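PDB 7LKK: aminofutalosine deaminase from Helicobacter pylori, which deaminates aminofutalosine by hydrolysis in the menaquinone pathway and probably also converts adenosine into inosine, at a site that here holds iron. Local coordinates for residues E167-F172 and A204-Q209; L191-P196 and N260-M265; D264-K267 and L272-H275; R286-V291 and A319-S324. One frame throughout, in Å; residues are numbered along the deposited sequence.

All four contacts lie in the metal-dependent hydrolase barrel, mostly among its outer helices and the strands they cover. Interactions 2 and 3 are buried: in interaction 2, a tyrosine from 260-265 reaches the loop that carries His194 to the inhibitor, and in interaction 3 Phe273 of the strand that ends at His275 packs with Phe266 of the preceding turn. They share Asp264 and Met265. Interaction 1 is partly buried, a pairing of neighbouring helices whose Ala204, Leu205 and Ile208 also touch Met265. Interaction 4, the one with exposed residues among those that touch, differs most in chemistry: a lysine bonds to a backbone carbonyl. Its helix joins interactions 2 and 3 through the salt bridge from Arg286 to Asp264.

Interaction 1 of 4, residues E167-F172 and A204-Q209; sequences EKLKAF and ALSVIQ
Leu169 and Phe172 on helix 166-180 face Ser206 and Val207 on helix 201-213, two neighbouring outer helices of the (beta/alpha)8 barrel. The two helix segments stand well apart, with 7.8 Å between the CA atoms of Leu169 and Ser206, and side chains bridge the interval in two pairs. In one pair, the forked end of Leu169 points at Ser206, and its two methyls receive the serine side chain about equally. A serine suits this partly exposed position, since it is small enough to meet both methyls of the leucine and its polar oxygen tolerates nearby water. In the other pair, lying over the strands, the side chains of Phe172 and Val207 run nearly perpendicular to each other. With CG anti to the backbone N (chi1 -177°), the phenylalanine ring extends from its helix toward the barrel wall, where it also packs edge-to-face with Phe159 and against Leu191 of strand 187-193. Val207 is likewise set on Leu191 and Phe159, so both residues span from helix to strand, and the short, branched valine can touch the ring and the strand residues together. The ring reaches the valine obliquely through a single atom: Phe172 CE2 lies 4.0 Å from Val207 CG2.

Interaction 2 of 4, residues L191-P196 and N260-M265; sequences LAVHAP and NDYIDM. With MCF ((8R)-3-(5-S-methyl-5-thio-beta-D-ribofuranosyl)-3,6,7,8-tetrahydroimidazo[4,5-d][1,3]diazepin-8-ol), chain J.
Tyr262, on helix 259-264, reaches across to Val193, the last residue of strand 187-193, and to Pro196 in the loop that follows. Its CB points toward this partner, and the CB-CG bond runs anti to the backbone N (chi1 -170°), carrying the ring away from its helix. CG, the first ring atom, already lies beneath the proline, whose CG sits 3.5 Å from the centroid of the Tyr262 ring and only 3° off the ring normal: a CH-pi contact of almost ideal geometry. Farther along one side, Tyr262 CD1 meets Pro196 CB at 3.8 Å and Tyr262 CE1 meets Pro196 CA at 3.5 Å. On the other side, CD2 and CE2 are each 3.7 Å from Pro196 CG, which is centred over the ring. Proline suits this place because its rigid ring holds a somewhat polarised C-H group over the electron-rich aromatic face. In the (beta/alpha)8 barrel such loops at the C-terminal ends of the strands carry the active site, and this one bears His194 of the inhibitor pocket. The histidine points away from Tyr262; its NE2 gives a weak hydrogen bond to N4 of the methylthio-coformycin (3.4 Å, 145° at the hydrogen), while its backbone O accepts from ND1 of the iron ligand His221. Tyr262 CZ lies under the proline ring, near Pro196 CG and N. At the tip, Tyr262 OH comes 3.3 Å from Val193 CG1, close for an apolar neighbour. This buried hydroxyl is satisfied by a hydrogen bond with OG1 of Thr220, which also bonds to Val193 O.

Interaction 3 of 4, residues D264-K267 and L272-H275; sequences DMFK and LFVH
Phe266 occupies the third position of a type I beta turn, Asp264 to Lys267, closed by the bond from Lys267 N to Asp264 O (3.1 Å), while Phe273 lies in the extended strand 269-275. The nearest CA atoms, those of Phe266 and Leu272, are 10.0 Å apart, and large side chains are needed to bridge such a gap. Phe266 projects its CB toward the strand, and its ring, placed beside the backbone N (chi1 -57°), turns a face to the oncoming Phe273. The result is a T-shaped (edge-to-face) stack: the edge of Phe273 addresses the face of Phe266, with centroids 5.6 Å apart and planes at 73°. CZ of Phe273 leads, coming 4.0 Å from CD2 and 4.2 Å from CG of Phe266. The turn links helix 259-264 to the next strand of the (beta/alpha)8 barrel, so the stack fills the layer between strands and outer helices. Phenylalanine suits both positions, being bulky and wholly apolar in a buried layer. Val291 of helix 281-291 touches both rings, and Phe222 adds a second edge-to-face partner for Phe273. Two residues farther along the same strand, His275 NE2 makes a hydrogen bond to the inhibitor hydroxyl O8.

Interaction 4 of 4, residues R286-V291 and A319-S324; sequences RIKSQV and AGLSVS. With EDO (1,2-ethanediol), chain G.
A Schellman motif at Gly320, which ends helix 313-318 of the barrel, presents its carbonyl to Lys288 on the neighbouring helix 281-291. Lys288 NZ donates a hydrogen bond to Gly320 O at 2.7 Å, the C=O...N angle being 147° and the nitrogen tilted 18° from the carbonyl plane. The lysine reaches this oxygen by a bend in its chain at chi2 (102°). Its aliphatic part is used as well: CD lies 3.7 Å from CD2 of Leu321, and the lysine and leucine chains run alongside one another, pointing opposite ways. Lysine is thus apt at this exposed edge, offering methylenes to the leucine and a charged end to the polar backbone. Glycine suits position 320 because its phi is positive. Leu321 also packs on Leu296 of strand 294-298, and Ala319 is small enough to sit against Leu281 and Leu284 of the facing helix. Two residues after Gly320, Ser322 OG shares a hydrogen bond of 2.8 Å with O1 of an ethanediol, most likely a crystallisation additive. The Schellman motif is a common glycine-ended helix C-cap, and here it leads from helix 313-318 into strand 323-325 of the (beta/alpha)8 barrel.

Interaction 1 of 4, residues E167-F172 and A204-Q209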
loop_
_atom_site.group_PDB
_atom_site.type_symbol
_atom_site.label_atom_id
_atom_site.label_comp_id
_atom_site.label_asym_id
_atom_site.label_seq_id
_atom_site.Cartn_x
_atom_site.Cartn_y
_atom_site.Cartn_z
ATOM N N GLU A 167 -22.136 -34.293 18.782
ATOM C CA GLU A 167 -21.039 -35.036 18.170
ATOM C C GLU A 167 -19.971 -34.090 17.636
ATOM O O GLU A 167 -18.771 -34.346 17.787
ATOM C CB GLU A 167 -21.567 -35.940 17.057
ATOM C CG GLU A 167 -22.219 -37.223 17.559
ATOM C CD GLU A 167 -22.245 -38.318 16.508
ATOM O OE1 GLU A 167 -22.362 -37.989 15.310
ATOM O OE2 GLU A 167 -22.148 -39.506 16.882
ATOM N N LYS A 168 -20.390 -32.988 17.007
ATOM C CA LYS A 168 -19.424 -32.030 16.482
ATOM C C LYS A 168 -18.665 -31.347 17.612
ATOM O O LYS A 168 -17.477 -31.037 17.473
ATOM C CB LYS A 168 -20.132 -30.998 15.603
ATOM C CG LYS A 168 -20.583 -31.524 14.246
ATOM C CD LYS A 168 -19.464 -32.265 13.529
ATOM C CE LYS A 168 -19.821 -33.729 13.305
ATOM N NZ LYS A 168 -19.026 -34.336 12.202
ATOM N N LEU A 169 -19.341 -31.096 18.737
ATOM C CA LEU A 169 -18.667 -30.550 19.911
ATOM C C LEU A 169 -17.602 -31.511 20.422
ATOM O O LEU A 169 -16.474 -31.106 20.728
ATOM C CB LEU A 169 -19.683 -30.253 21.012
ATOM C CG LEU A 169 -20.428 -28.921 20.954
ATOM C CD1 LEU A 169 -21.412 -28.819 22.110
ATOM C CD2 LEU A 169 -19.447 -27.756 20.972
ATOM N N LYS A 170 -17.952 -32.794 20.542
ATOM C CA LYS A 170 -17.011 -33.768 21.088
ATOM C C LYS A 170 -15.819 -33.968 20.162
ATOM O O LYS A 170 -14.681 -34.108 20.629
ATOM C CB LYS A 170 -17.724 -35.094 21.346
ATOM C CG LYS A 170 -18.738 -35.039 22.484
ATOM C CD LYS A 170 -18.065 -34.752 23.820
ATOM C CE LYS A 170 -17.056 -35.831 24.174
ATOM N NZ LYS A 170 -16.772 -35.874 25.636
ATOM N N ALA A 171 -16.059 -33.998 18.848
ATOM C CA ALA A 171 -14.950 -34.071 17.904
ATOM C C ALA A 171 -14.090 -32.814 17.980
ATOM O O ALA A 171 -12.867 -32.887 17.839
ATOM C CB ALA A 171 -15.473 -34.297 16.480
ATOM N N PHE A 172 -14.712 -31.656 18.211
ATOM C CA PHE A 172 -13.947 -30.426 18.383
ATOM C C PHE A 172 -13.192 -30.440 19.711
ATOM O O PHE A 172 -12.024 -30.043 19.764
ATOM C CB PHE A 172 -14.860 -29.196 18.257
ATOM C CG PHE A 172 -14.118 -27.880 18.350
ATOM C CD1 PHE A 172 -13.480 -27.333 17.242
ATOM C CD2 PHE A 172 -14.030 -27.213 19.558
ATOM C CE1 PHE A 172 -12.780 -26.135 17.350
ATOM C CE2 PHE A 172 -13.337 -26.025 19.671
ATOM C CZ PHE A 172 -12.709 -25.486 18.571
ATOM N N ALA A 204 -21.064 -21.905 20.630
ATOM C CA ALA A 204 -20.080 -20.907 21.038
ATOM C C ALA A 204 -19.898 -20.899 22.550
ATOM O O ALA A 204 -18.767 -20.824 23.043
ATOM C CB ALA A 204 -20.491 -19.522 20.540
ATOM N N LEU A 205 -21.003 -20.977 23.300
ATOM C CA LEU A 205 -20.912 -21.039 24.757
ATOM C C LEU A 205 -20.074 -22.228 25.207
ATOM O O LEU A 205 -19.321 -22.135 26.185
ATOM C CB LEU A 205 -22.311 -21.110 25.368
ATOM C CG LEU A 205 -23.214 -19.888 25.188
ATOM C CD1 LEU A 205 -24.632 -20.202 25.644
ATOM C CD2 LEU A 205 -22.655 -18.698 25.947
ATOM N N SER A 206 -20.192 -23.356 24.505
ATOM C CA SER A 206 -19.400 -24.531 24.855
ATOM C C SER A 206 -17.918 -24.298 24.591
ATOM O O SER A 206 -17.070 -24.686 25.403
ATOM C CB SER A 206 -19.901 -25.750 24.081
ATOM O OG SER A 206 -19.253 -26.929 24.522
ATOM N N VAL A 207 -17.587 -23.667 23.461
ATOM C CA VAL A 207 -16.189 -23.359 23.171
ATOM C C VAL A 207 -15.638 -22.380 24.200
ATOM O O VAL A 207 -14.517 -22.544 24.697
ATOM C CB VAL A 207 -16.044 -22.813 21.737
ATOM C CG1 VAL A 207 -14.601 -22.407 21.469
ATOM C CG2 VAL A 207 -16.508 -23.846 20.718
ATOM N N ILE A 208 -16.429 -21.364 24.555
ATOM C CA ILE A 208 -15.985 -20.372 25.533
ATOM C C ILE A 208 -15.759 -21.027 26.888
ATOM O O ILE A 208 -14.798 -20.708 27.599
ATOM C CB ILE A 208 -17.007 -19.222 25.621
ATOM C CG1 ILE A 208 -16.982 -18.387 24.339
ATOM C CG2 ILE A 208 -16.750 -18.356 26.848
ATOM C CD1 ILE A 208 -18.261 -17.618 24.085
ATOM N N GLN A 209 -16.639 -21.957 27.267
ATOM C CA GLN A 209 -16.458 -22.677 28.523
ATOM C C GLN A 209 -15.203 -23.539 28.486
ATOM O O GLN A 209 -14.464 -23.610 29.476
ATOM C CB GLN A 209 -17.688 -23.531 28.824
ATOM C CG GLN A 209 -17.695 -24.116 30.228
ATOM C CD GLN A 209 -17.724 -23.043 31.299
ATOM O OE1 GLN A 209 -18.674 -22.266 31.390
ATOM N NE2 GLN A 209 -16.676 -22.991 32.113
#

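Interaction 2 of 4, residues L191-P196 and N260-M265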
loop_
_atom_site.group_PDB
_atom_site.type_symbol
_atom_site.label_atom_id
_atom_site.label_comp_id
_atom_site.label_asym_id
_atom_site.label_seq_id
_atom_site.Cartn_x
_atom_site.Cartn_y
_atom_site.Cartn_z
ATOM N N LEU A 191 -8.304 -21.021 21.483
ATOM C CA LEU A 191 -9.564 -21.372 20.849
ATOM C C LEU A 191 -10.167 -20.146 20.182
ATOM O O LEU A 191 -9.885 -19.005 20.557
ATOM C CB LEU A 191 -10.554 -21.958 21.864
ATOM C CG LEU A 191 -10.208 -23.358 22.373
ATOM C CD1 LEU A 191 -10.813 -23.603 23.744
ATOM C CD2 LEU A 191 -10.678 -24.407 21.379
ATOM N N ALA A 192 -11.008 -20.390 19.181
ATOM C CA ALA A 192 -11.635 -19.302 18.448
ATOM C C ALA A 192 -13.065 -19.660 18.081
ATOM O O ALA A 192 -13.361 -20.803 17.720
ATOM C CB ALA A 192 -10.845 -18.955 17.178
ATOM N N VAL A 193 -13.946 -18.670 18.189
ATOM C CA VAL A 193 -15.288 -18.721 17.626
ATOM C C VAL A 193 -15.252 -17.932 16.328
ATOM O O VAL A 193 -14.824 -16.773 16.319
ATOM C CB VAL A 193 -16.323 -18.133 18.600
ATOM C CG1 VAL A 193 -17.714 -18.164 17.983
ATOM C CG2 VAL A 193 -16.292 -18.875 19.934
ATOM N N HIS A 194 -15.674 -18.555 15.225
ATOM C CA HIS A 194 -15.441 -17.942 13.920
ATOM C C HIS A 194 -16.113 -16.577 13.813
ATOM O O HIS A 194 -15.443 -15.554 13.640
ATOM C CB HIS A 194 -15.914 -18.849 12.789
ATOM C CG HIS A 194 -15.745 -18.230 11.438
ATOM N ND1 HIS A 194 -16.793 -17.684 10.731
ATOM C CD2 HIS A 194 -14.638 -18.026 10.685
ATOM C CE1 HIS A 194 -16.344 -17.190 9.592
ATOM N NE2 HIS A 194 -15.039 -17.384 9.539
ATOM N N ALA A 195 -17.436 -16.539 13.906
ATOM C CA ALA A 195 -18.176 -15.313 13.629
ATOM C C ALA A 195 -19.599 -15.475 14.154
ATOM O O ALA A 195 -20.050 -16.597 14.396
ATOM C CB ALA A 195 -18.188 -14.999 12.124
ATOM N N PRO A 196 -20.314 -14.359 14.346
ATOM C CA PRO A 196 -21.722 -14.461 14.766
ATOM C C PRO A 196 -22.617 -15.171 13.764
ATOM O O PRO A 196 -23.608 -15.789 14.173
ATOM C CB PRO A 196 -22.137 -12.993 14.945
ATOM C CG PRO A 196 -20.861 -12.268 15.211
ATOM C CD PRO A 196 -19.818 -12.973 14.399
ATOM N N ASN A 260 -25.075 -7.131 21.071
ATOM C CA ASN A 260 -24.825 -7.306 22.499
ATOM C C ASN A 260 -25.004 -8.755 22.929
ATOM O O ASN A 260 -24.286 -9.231 23.815
ATOM C CB ASN A 260 -25.744 -6.392 23.309
ATOM C CG ASN A 260 -25.301 -4.943 23.269
ATOM O OD1 ASN A 260 -24.314 -4.607 22.618
ATOM N ND2 ASN A 260 -26.032 -4.078 23.960
ATOM N N ASP A 261 -25.949 -9.470 22.313
ATOM C CA ASP A 261 -26.131 -10.886 22.617
ATOM C C ASP A 261 -24.860 -11.676 22.328
ATOM O O ASP A 261 -24.493 -12.580 23.088
ATOM C CB ASP A 261 -27.306 -11.440 21.813
ATOM C CG ASP A 261 -27.705 -12.837 22.243
ATOM O OD1 ASP A 261 -27.577 -13.153 23.444
ATOM O OD2 ASP A 261 -28.155 -13.618 21.379
ATOM N N TYR A 262 -24.172 -11.341 21.236
ATOM C CA TYR A 262 -22.925 -12.022 20.901
ATOM C C TYR A 262 -21.792 -11.577 21.818
ATOM O O TYR A 262 -21.049 -12.411 22.352
ATOM C CB TYR A 262 -22.565 -11.762 19.439
ATOM C CG TYR A 262 -21.425 -12.611 18.931
ATOM C CD1 TYR A 262 -21.632 -13.932 18.557
ATOM C CD2 TYR A 262 -20.138 -12.093 18.829
ATOM C CE1 TYR A 262 -20.593 -14.714 18.092
ATOM C CE2 TYR A 262 -19.092 -12.869 18.366
ATOM C CZ TYR A 262 -19.325 -14.178 17.998
ATOM O OH TYR A 262 -18.288 -14.955 17.538
ATOM N N ILE A 263 -21.645 -10.263 22.008
ATOM C CA ILE A 263 -20.554 -9.728 22.821
ATOM C C ILE A 263 -20.613 -10.283 24.239
ATOM O O ILE A 263 -19.587 -10.674 24.811
ATOM C CB ILE A 263 -20.599 -8.188 22.826
ATOM C CG1 ILE A 263 -20.294 -7.630 21.436
ATOM C CG2 ILE A 263 -19.638 -7.621 23.871
ATOM C CD1 ILE A 263 -20.727 -6.189 21.258
ATOM N N ASP A 264 -21.812 -10.334 24.825
ATOM C CA ASP A 264 -21.949 -10.719 26.226
ATOM C C ASP A 264 -21.472 -12.140 26.499
ATOM O O ASP A 264 -21.117 -12.446 27.642
ATOM C CB ASP A 264 -23.402 -10.561 26.676
ATOM C CG ASP A 264 -23.836 -9.110 26.737
ATOM O OD1 ASP A 264 -22.987 -8.221 26.508
ATOM O OD2 ASP A 264 -25.029 -8.857 27.011
ATOM N N MET A 265 -21.454 -13.010 25.483
ATOM C CA MET A 265 -20.926 -14.360 25.674
ATOM C C MET A 265 -19.487 -14.340 26.167
ATOM O O MET A 265 -19.072 -15.241 26.905
ATOM C CB MET A 265 -21.004 -15.153 24.370
ATOM C CG MET A 265 -22.396 -15.569 23.944
ATOM S SD MET A 265 -22.311 -16.818 22.645
ATOM C CE MET A 265 -21.268 -15.980 21.453
HETATM O O8 MCF J . -10.662 -13.315 8.815
HETATM C C8 MCF J . -10.624 -13.478 7.421
HETATM C C7 MCF J . -11.865 -12.922 6.730
HETATM N N6 MCF J . -13.025 -13.050 7.577
HETATM C C5 MCF J . -13.319 -14.325 8.192
HETATM N N4 MCF J . -12.530 -15.544 8.058
HETATM C C10 MCF J . -11.303 -15.904 7.305
HETATM C C9 MCF J . -10.362 -14.939 6.999
HETATM N N1 MCF J . -9.379 -15.534 6.339
HETATM C C2 MCF J . -9.644 -16.834 6.226
HETATM N N3 MCF J . -10.816 -17.056 6.828
HETATM C C1S MCF J . -11.453 -18.407 6.893
HETATM C C2S MCF J . -12.067 -18.746 8.271
HETATM O O2S MCF J . -11.116 -19.240 9.114
HETATM O O4S MCF J . -12.447 -18.461 6.088
HETATM C C4S MCF J . -13.449 -19.583 6.690
HETATM C C3S MCF J . -13.079 -19.828 7.914
HETATM O O3S MCF J . -12.419 -21.182 7.974
HETATM C C5S MCF J . -14.873 -19.053 6.660
HETATM S S5S MCF J . -16.032 -20.436 6.455
HETATM C C6S MCF J . -17.687 -19.909 6.986
#

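Interaction 3 of 4, residues D264-K267 and L272-H275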
loop_
_atom_site.group_PDB
_atom_site.type_symbol
_atom_site.label_atom_id
_atom_site.label_comp_id
_atom_site.label_asym_id
_atom_site.label_seq_id
_atom_site.Cartn_x
_atom_site.Cartn_y
_atom_site.Cartn_z
ATOM N N ASP A 264 -21.812 -10.334 24.825
ATOM C CA ASP A 264 -21.949 -10.719 26.226
ATOM C C ASP A 264 -21.472 -12.140 26.499
ATOM O O ASP A 264 -21.117 -12.446 27.642
ATOM C CB ASP A 264 -23.402 -10.561 26.676
ATOM C CG ASP A 264 -23.836 -9.110 26.737
ATOM O OD1 ASP A 264 -22.987 -8.221 26.508
ATOM O OD2 ASP A 264 -25.029 -8.857 27.011
ATOM N N MET A 265 -21.454 -13.010 25.483
ATOM C CA MET A 265 -20.926 -14.360 25.674
ATOM C C MET A 265 -19.487 -14.340 26.167
ATOM O O MET A 265 -19.072 -15.241 26.905
ATOM C CB MET A 265 -21.004 -15.153 24.370
ATOM C CG MET A 265 -22.396 -15.569 23.944
ATOM S SD MET A 265 -22.311 -16.818 22.645
ATOM C CE MET A 265 -21.268 -15.980 21.453
ATOM N N PHE A 266 -18.708 -13.340 25.759
ATOM C CA PHE A 266 -17.297 -13.245 26.098
ATOM C C PHE A 266 -17.049 -12.399 27.342
ATOM O O PHE A 266 -15.913 -11.968 27.568
ATOM C CB PHE A 266 -16.513 -12.684 24.907
ATOM C CG PHE A 266 -16.666 -13.495 23.649
ATOM C CD1 PHE A 266 -15.768 -14.506 23.349
ATOM C CD2 PHE A 266 -17.711 -13.251 22.774
ATOM C CE1 PHE A 266 -15.909 -15.258 22.197
ATOM C CE2 PHE A 266 -17.858 -14.000 21.620
ATOM C CZ PHE A 266 -16.954 -15.003 21.330
ATOM N N LYS A 267 -18.084 -12.162 28.144
ATOM C CA LYS A 267 -17.949 -11.365 29.357
ATOM C C LYS A 267 -16.868 -11.934 30.267
ATOM O O LYS A 267 -16.824 -13.142 30.521
ATOM C CB LYS A 267 -19.290 -11.309 30.093
ATOM C CG LYS A 267 -19.239 -10.617 31.441
ATOM C CD LYS A 267 -20.625 -10.199 31.898
ATOM C CE LYS A 267 -20.963 -10.787 33.258
ATOM N NZ LYS A 267 -21.525 -12.163 33.141
ATOM N N LEU A 272 -9.704 -11.767 21.694
ATOM C CA LEU A 272 -9.344 -10.911 20.572
ATOM C C LEU A 272 -10.551 -10.741 19.656
ATOM O O LEU A 272 -11.162 -11.729 19.235
ATOM C CB LEU A 272 -8.173 -11.501 19.784
ATOM C CG LEU A 272 -6.743 -11.370 20.317
ATOM C CD1 LEU A 272 -6.548 -12.150 21.609
ATOM C CD2 LEU A 272 -5.753 -11.837 19.262
ATOM N N PHE A 273 -10.890 -9.492 19.354
ATOM C CA PHE A 273 -11.961 -9.159 18.421
ATOM C C PHE A 273 -11.330 -8.604 17.153
ATOM O O PHE A 273 -10.662 -7.565 17.197
ATOM C CB PHE A 273 -12.931 -8.148 19.031
ATOM C CG PHE A 273 -13.912 -8.752 19.987
ATOM C CD1 PHE A 273 -13.547 -9.020 21.295
ATOM C CD2 PHE A 273 -15.202 -9.052 19.580
ATOM C CE1 PHE A 273 -14.448 -9.577 22.179
ATOM C CE2 PHE A 273 -16.108 -9.609 20.463
ATOM C CZ PHE A 273 -15.730 -9.872 21.762
ATOM N N VAL A 274 -11.528 -9.301 16.033
ATOM C CA VAL A 274 -10.857 -8.996 14.774
ATOM C C VAL A 274 -11.801 -8.227 13.860
ATOM O O VAL A 274 -13.005 -8.517 13.805
ATOM C CB VAL A 274 -10.358 -10.288 14.095
ATOM C CG1 VAL A 274 -9.544 -9.965 12.851
ATOM C CG2 VAL A 274 -9.538 -11.116 15.075
ATOM N N HIS A 275 -11.243 -7.238 13.147
ATOM C CA HIS A 275 -11.900 -6.422 12.121
ATOM C C HIS A 275 -12.707 -5.282 12.741
ATOM O O HIS A 275 -12.173 -4.183 12.924
ATOM C CB HIS A 275 -12.764 -7.295 11.204
ATOM C CG HIS A 275 -11.998 -8.391 10.529
ATOM N ND1 HIS A 275 -10.881 -8.149 9.760
ATOM C CD2 HIS A 275 -12.174 -9.733 10.526
ATOM C CE1 HIS A 275 -10.408 -9.294 9.301
ATOM N NE2 HIS A 275 -11.174 -10.271 9.751
#

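Interaction 4 of 4, residues R286-V291 and A319-S324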
loop_
_atom_site.group_PDB
_atom_site.type_symbol
_atom_site.label_atom_id
_atom_site.label_comp_id
_atom_site.label_asym_id
_atom_site.label_seq_id
_atom_site.Cartn_x
_atom_site.Cartn_y
_atom_site.Cartn_z
ATOM N N ARG A 286 -19.450 -1.584 24.607
ATOM C CA ARG A 286 -19.955 -2.813 25.211
ATOM C C ARG A 286 -18.867 -3.874 25.274
ATOM O O ARG A 286 -18.738 -4.584 26.277
ATOM C CB ARG A 286 -21.159 -3.327 24.422
ATOM C CG ARG A 286 -21.866 -4.511 25.064
ATOM C CD ARG A 286 -22.851 -4.053 26.124
ATOM N NE ARG A 286 -23.776 -5.114 26.513
ATOM C CZ ARG A 286 -24.903 -4.909 27.185
ATOM N NH1 ARG A 286 -25.249 -3.680 27.542
ATOM N NH2 ARG A 286 -25.688 -5.931 27.503
ATOM N N ILE A 287 -18.079 -4.001 24.204
ATOM C CA ILE A 287 -16.961 -4.940 24.199
ATOM C C ILE A 287 -15.997 -4.612 25.332
ATOM O O ILE A 287 -15.573 -5.495 26.089
ATOM C CB ILE A 287 -16.248 -4.912 22.835
ATOM C CG1 ILE A 287 -17.103 -5.572 21.753
ATOM C CG2 ILE A 287 -14.902 -5.596 22.918
ATOM C CD1 ILE A 287 -16.559 -5.380 20.352
ATOM N N LYS A 288 -15.649 -3.330 25.467
ATOM C CA LYS A 288 -14.692 -2.912 26.487
ATOM C C LYS A 288 -15.207 -3.203 27.891
ATOM O O LYS A 288 -14.482 -3.752 28.728
ATOM C CB LYS A 288 -14.388 -1.422 26.320
ATOM C CG LYS A 288 -13.800 -0.756 27.552
ATOM C CD LYS A 288 -12.300 -0.570 27.422
ATOM C CE LYS A 288 -11.788 0.432 28.445
ATOM N NZ LYS A 288 -10.368 0.811 28.210
ATOM N N SER A 289 -16.460 -2.835 28.171
ATOM C CA SER A 289 -16.987 -2.961 29.525
ATOM C C SER A 289 -17.337 -4.401 29.884
ATOM O O SER A 289 -17.201 -4.791 31.049
ATOM C CB SER A 289 -18.215 -2.066 29.699
ATOM O OG SER A 289 -19.271 -2.473 28.848
ATOM N N GLN A 290 -17.786 -5.202 28.918
ATOM C CA GLN A 290 -18.213 -6.567 29.211
ATOM C C GLN A 290 -17.050 -7.557 29.212
ATOM O O GLN A 290 -16.943 -8.389 30.117
ATOM C CB GLN A 290 -19.278 -7.010 28.203
ATOM C CG GLN A 290 -20.642 -6.365 28.408
ATOM C CD GLN A 290 -21.302 -6.791 29.707
ATOM O OE1 GLN A 290 -21.954 -7.831 29.773
ATOM N NE2 GLN A 290 -21.138 -5.983 30.749
ATOM N N VAL A 291 -16.168 -7.474 28.215
ATOM C CA VAL A 291 -15.101 -8.465 28.091
ATOM C C VAL A 291 -13.980 -8.200 29.094
ATOM O O VAL A 291 -13.283 -9.137 29.505
ATOM C CB VAL A 291 -14.587 -8.497 26.640
ATOM C CG1 VAL A 291 -13.442 -9.489 26.477
ATOM C CG2 VAL A 291 -15.724 -8.847 25.693
ATOM N N ALA A 319 -13.967 4.790 22.115
ATOM C CA ALA A 319 -14.411 3.685 22.955
ATOM C C ALA A 319 -13.411 3.323 24.043
ATOM O O ALA A 319 -13.711 2.457 24.876
ATOM C CB ALA A 319 -14.697 2.453 22.096
ATOM N N GLY A 320 -12.241 3.955 24.062
ATOM C CA GLY A 320 -11.241 3.634 25.058
ATOM C C GLY A 320 -10.458 2.376 24.772
ATOM O O GLY A 320 -10.010 1.708 25.709
ATOM N N LEU A 321 -10.280 2.030 23.502
ATOM C CA LEU A 321 -9.574 0.822 23.107
ATOM C C LEU A 321 -8.380 1.176 22.230
ATOM O O LEU A 321 -8.190 2.325 21.824
ATOM C CB LEU A 321 -10.514 -0.147 22.378
ATOM C CG LEU A 321 -11.564 -0.805 23.275
ATOM C CD1 LEU A 321 -12.635 -1.505 22.446
ATOM C CD2 LEU A 321 -10.899 -1.775 24.233
ATOM N N SER A 322 -7.562 0.164 21.958
ATOM C CA SER A 322 -6.397 0.273 21.094
ATOM C C SER A 322 -6.399 -0.903 20.126
ATOM O O SER A 322 -7.156 -1.864 20.287
ATOM C CB SER A 322 -5.099 0.299 21.911
ATOM O OG SER A 322 -5.048 -0.797 22.809
ATOM N N VAL A 323 -5.539 -0.835 19.113
ATOM C CA VAL A 323 -5.542 -1.844 18.061
ATOM C C VAL A 323 -4.167 -2.484 17.933
ATOM O O VAL A 323 -3.133 -1.867 18.212
ATOM C CB VAL A 323 -5.985 -1.256 16.701
ATOM C CG1 VAL A 323 -7.394 -0.701 16.796
ATOM C CG2 VAL A 323 -5.008 -0.183 16.237
ATOM N N SER A 324 -4.175 -3.750 17.525
ATOM C CA SER A 324 -3.013 -4.435 16.984
ATOM C C SER A 324 -3.241 -4.681 15.496
ATOM O O SER A 324 -4.368 -4.935 15.061
ATOM C CB SER A 324 -2.756 -5.763 17.703
ATOM O OG SER A 324 -2.744 -5.596 19.109
HETATM C C1 EDO G . -2.221 -0.916 25.471
HETATM O O1 EDO G . -3.345 -0.229 24.910
HETATM C C2 EDO G . -2.517 -1.277 26.923
HETATM O O2 EDO G . -2.788 -0.084 27.666
#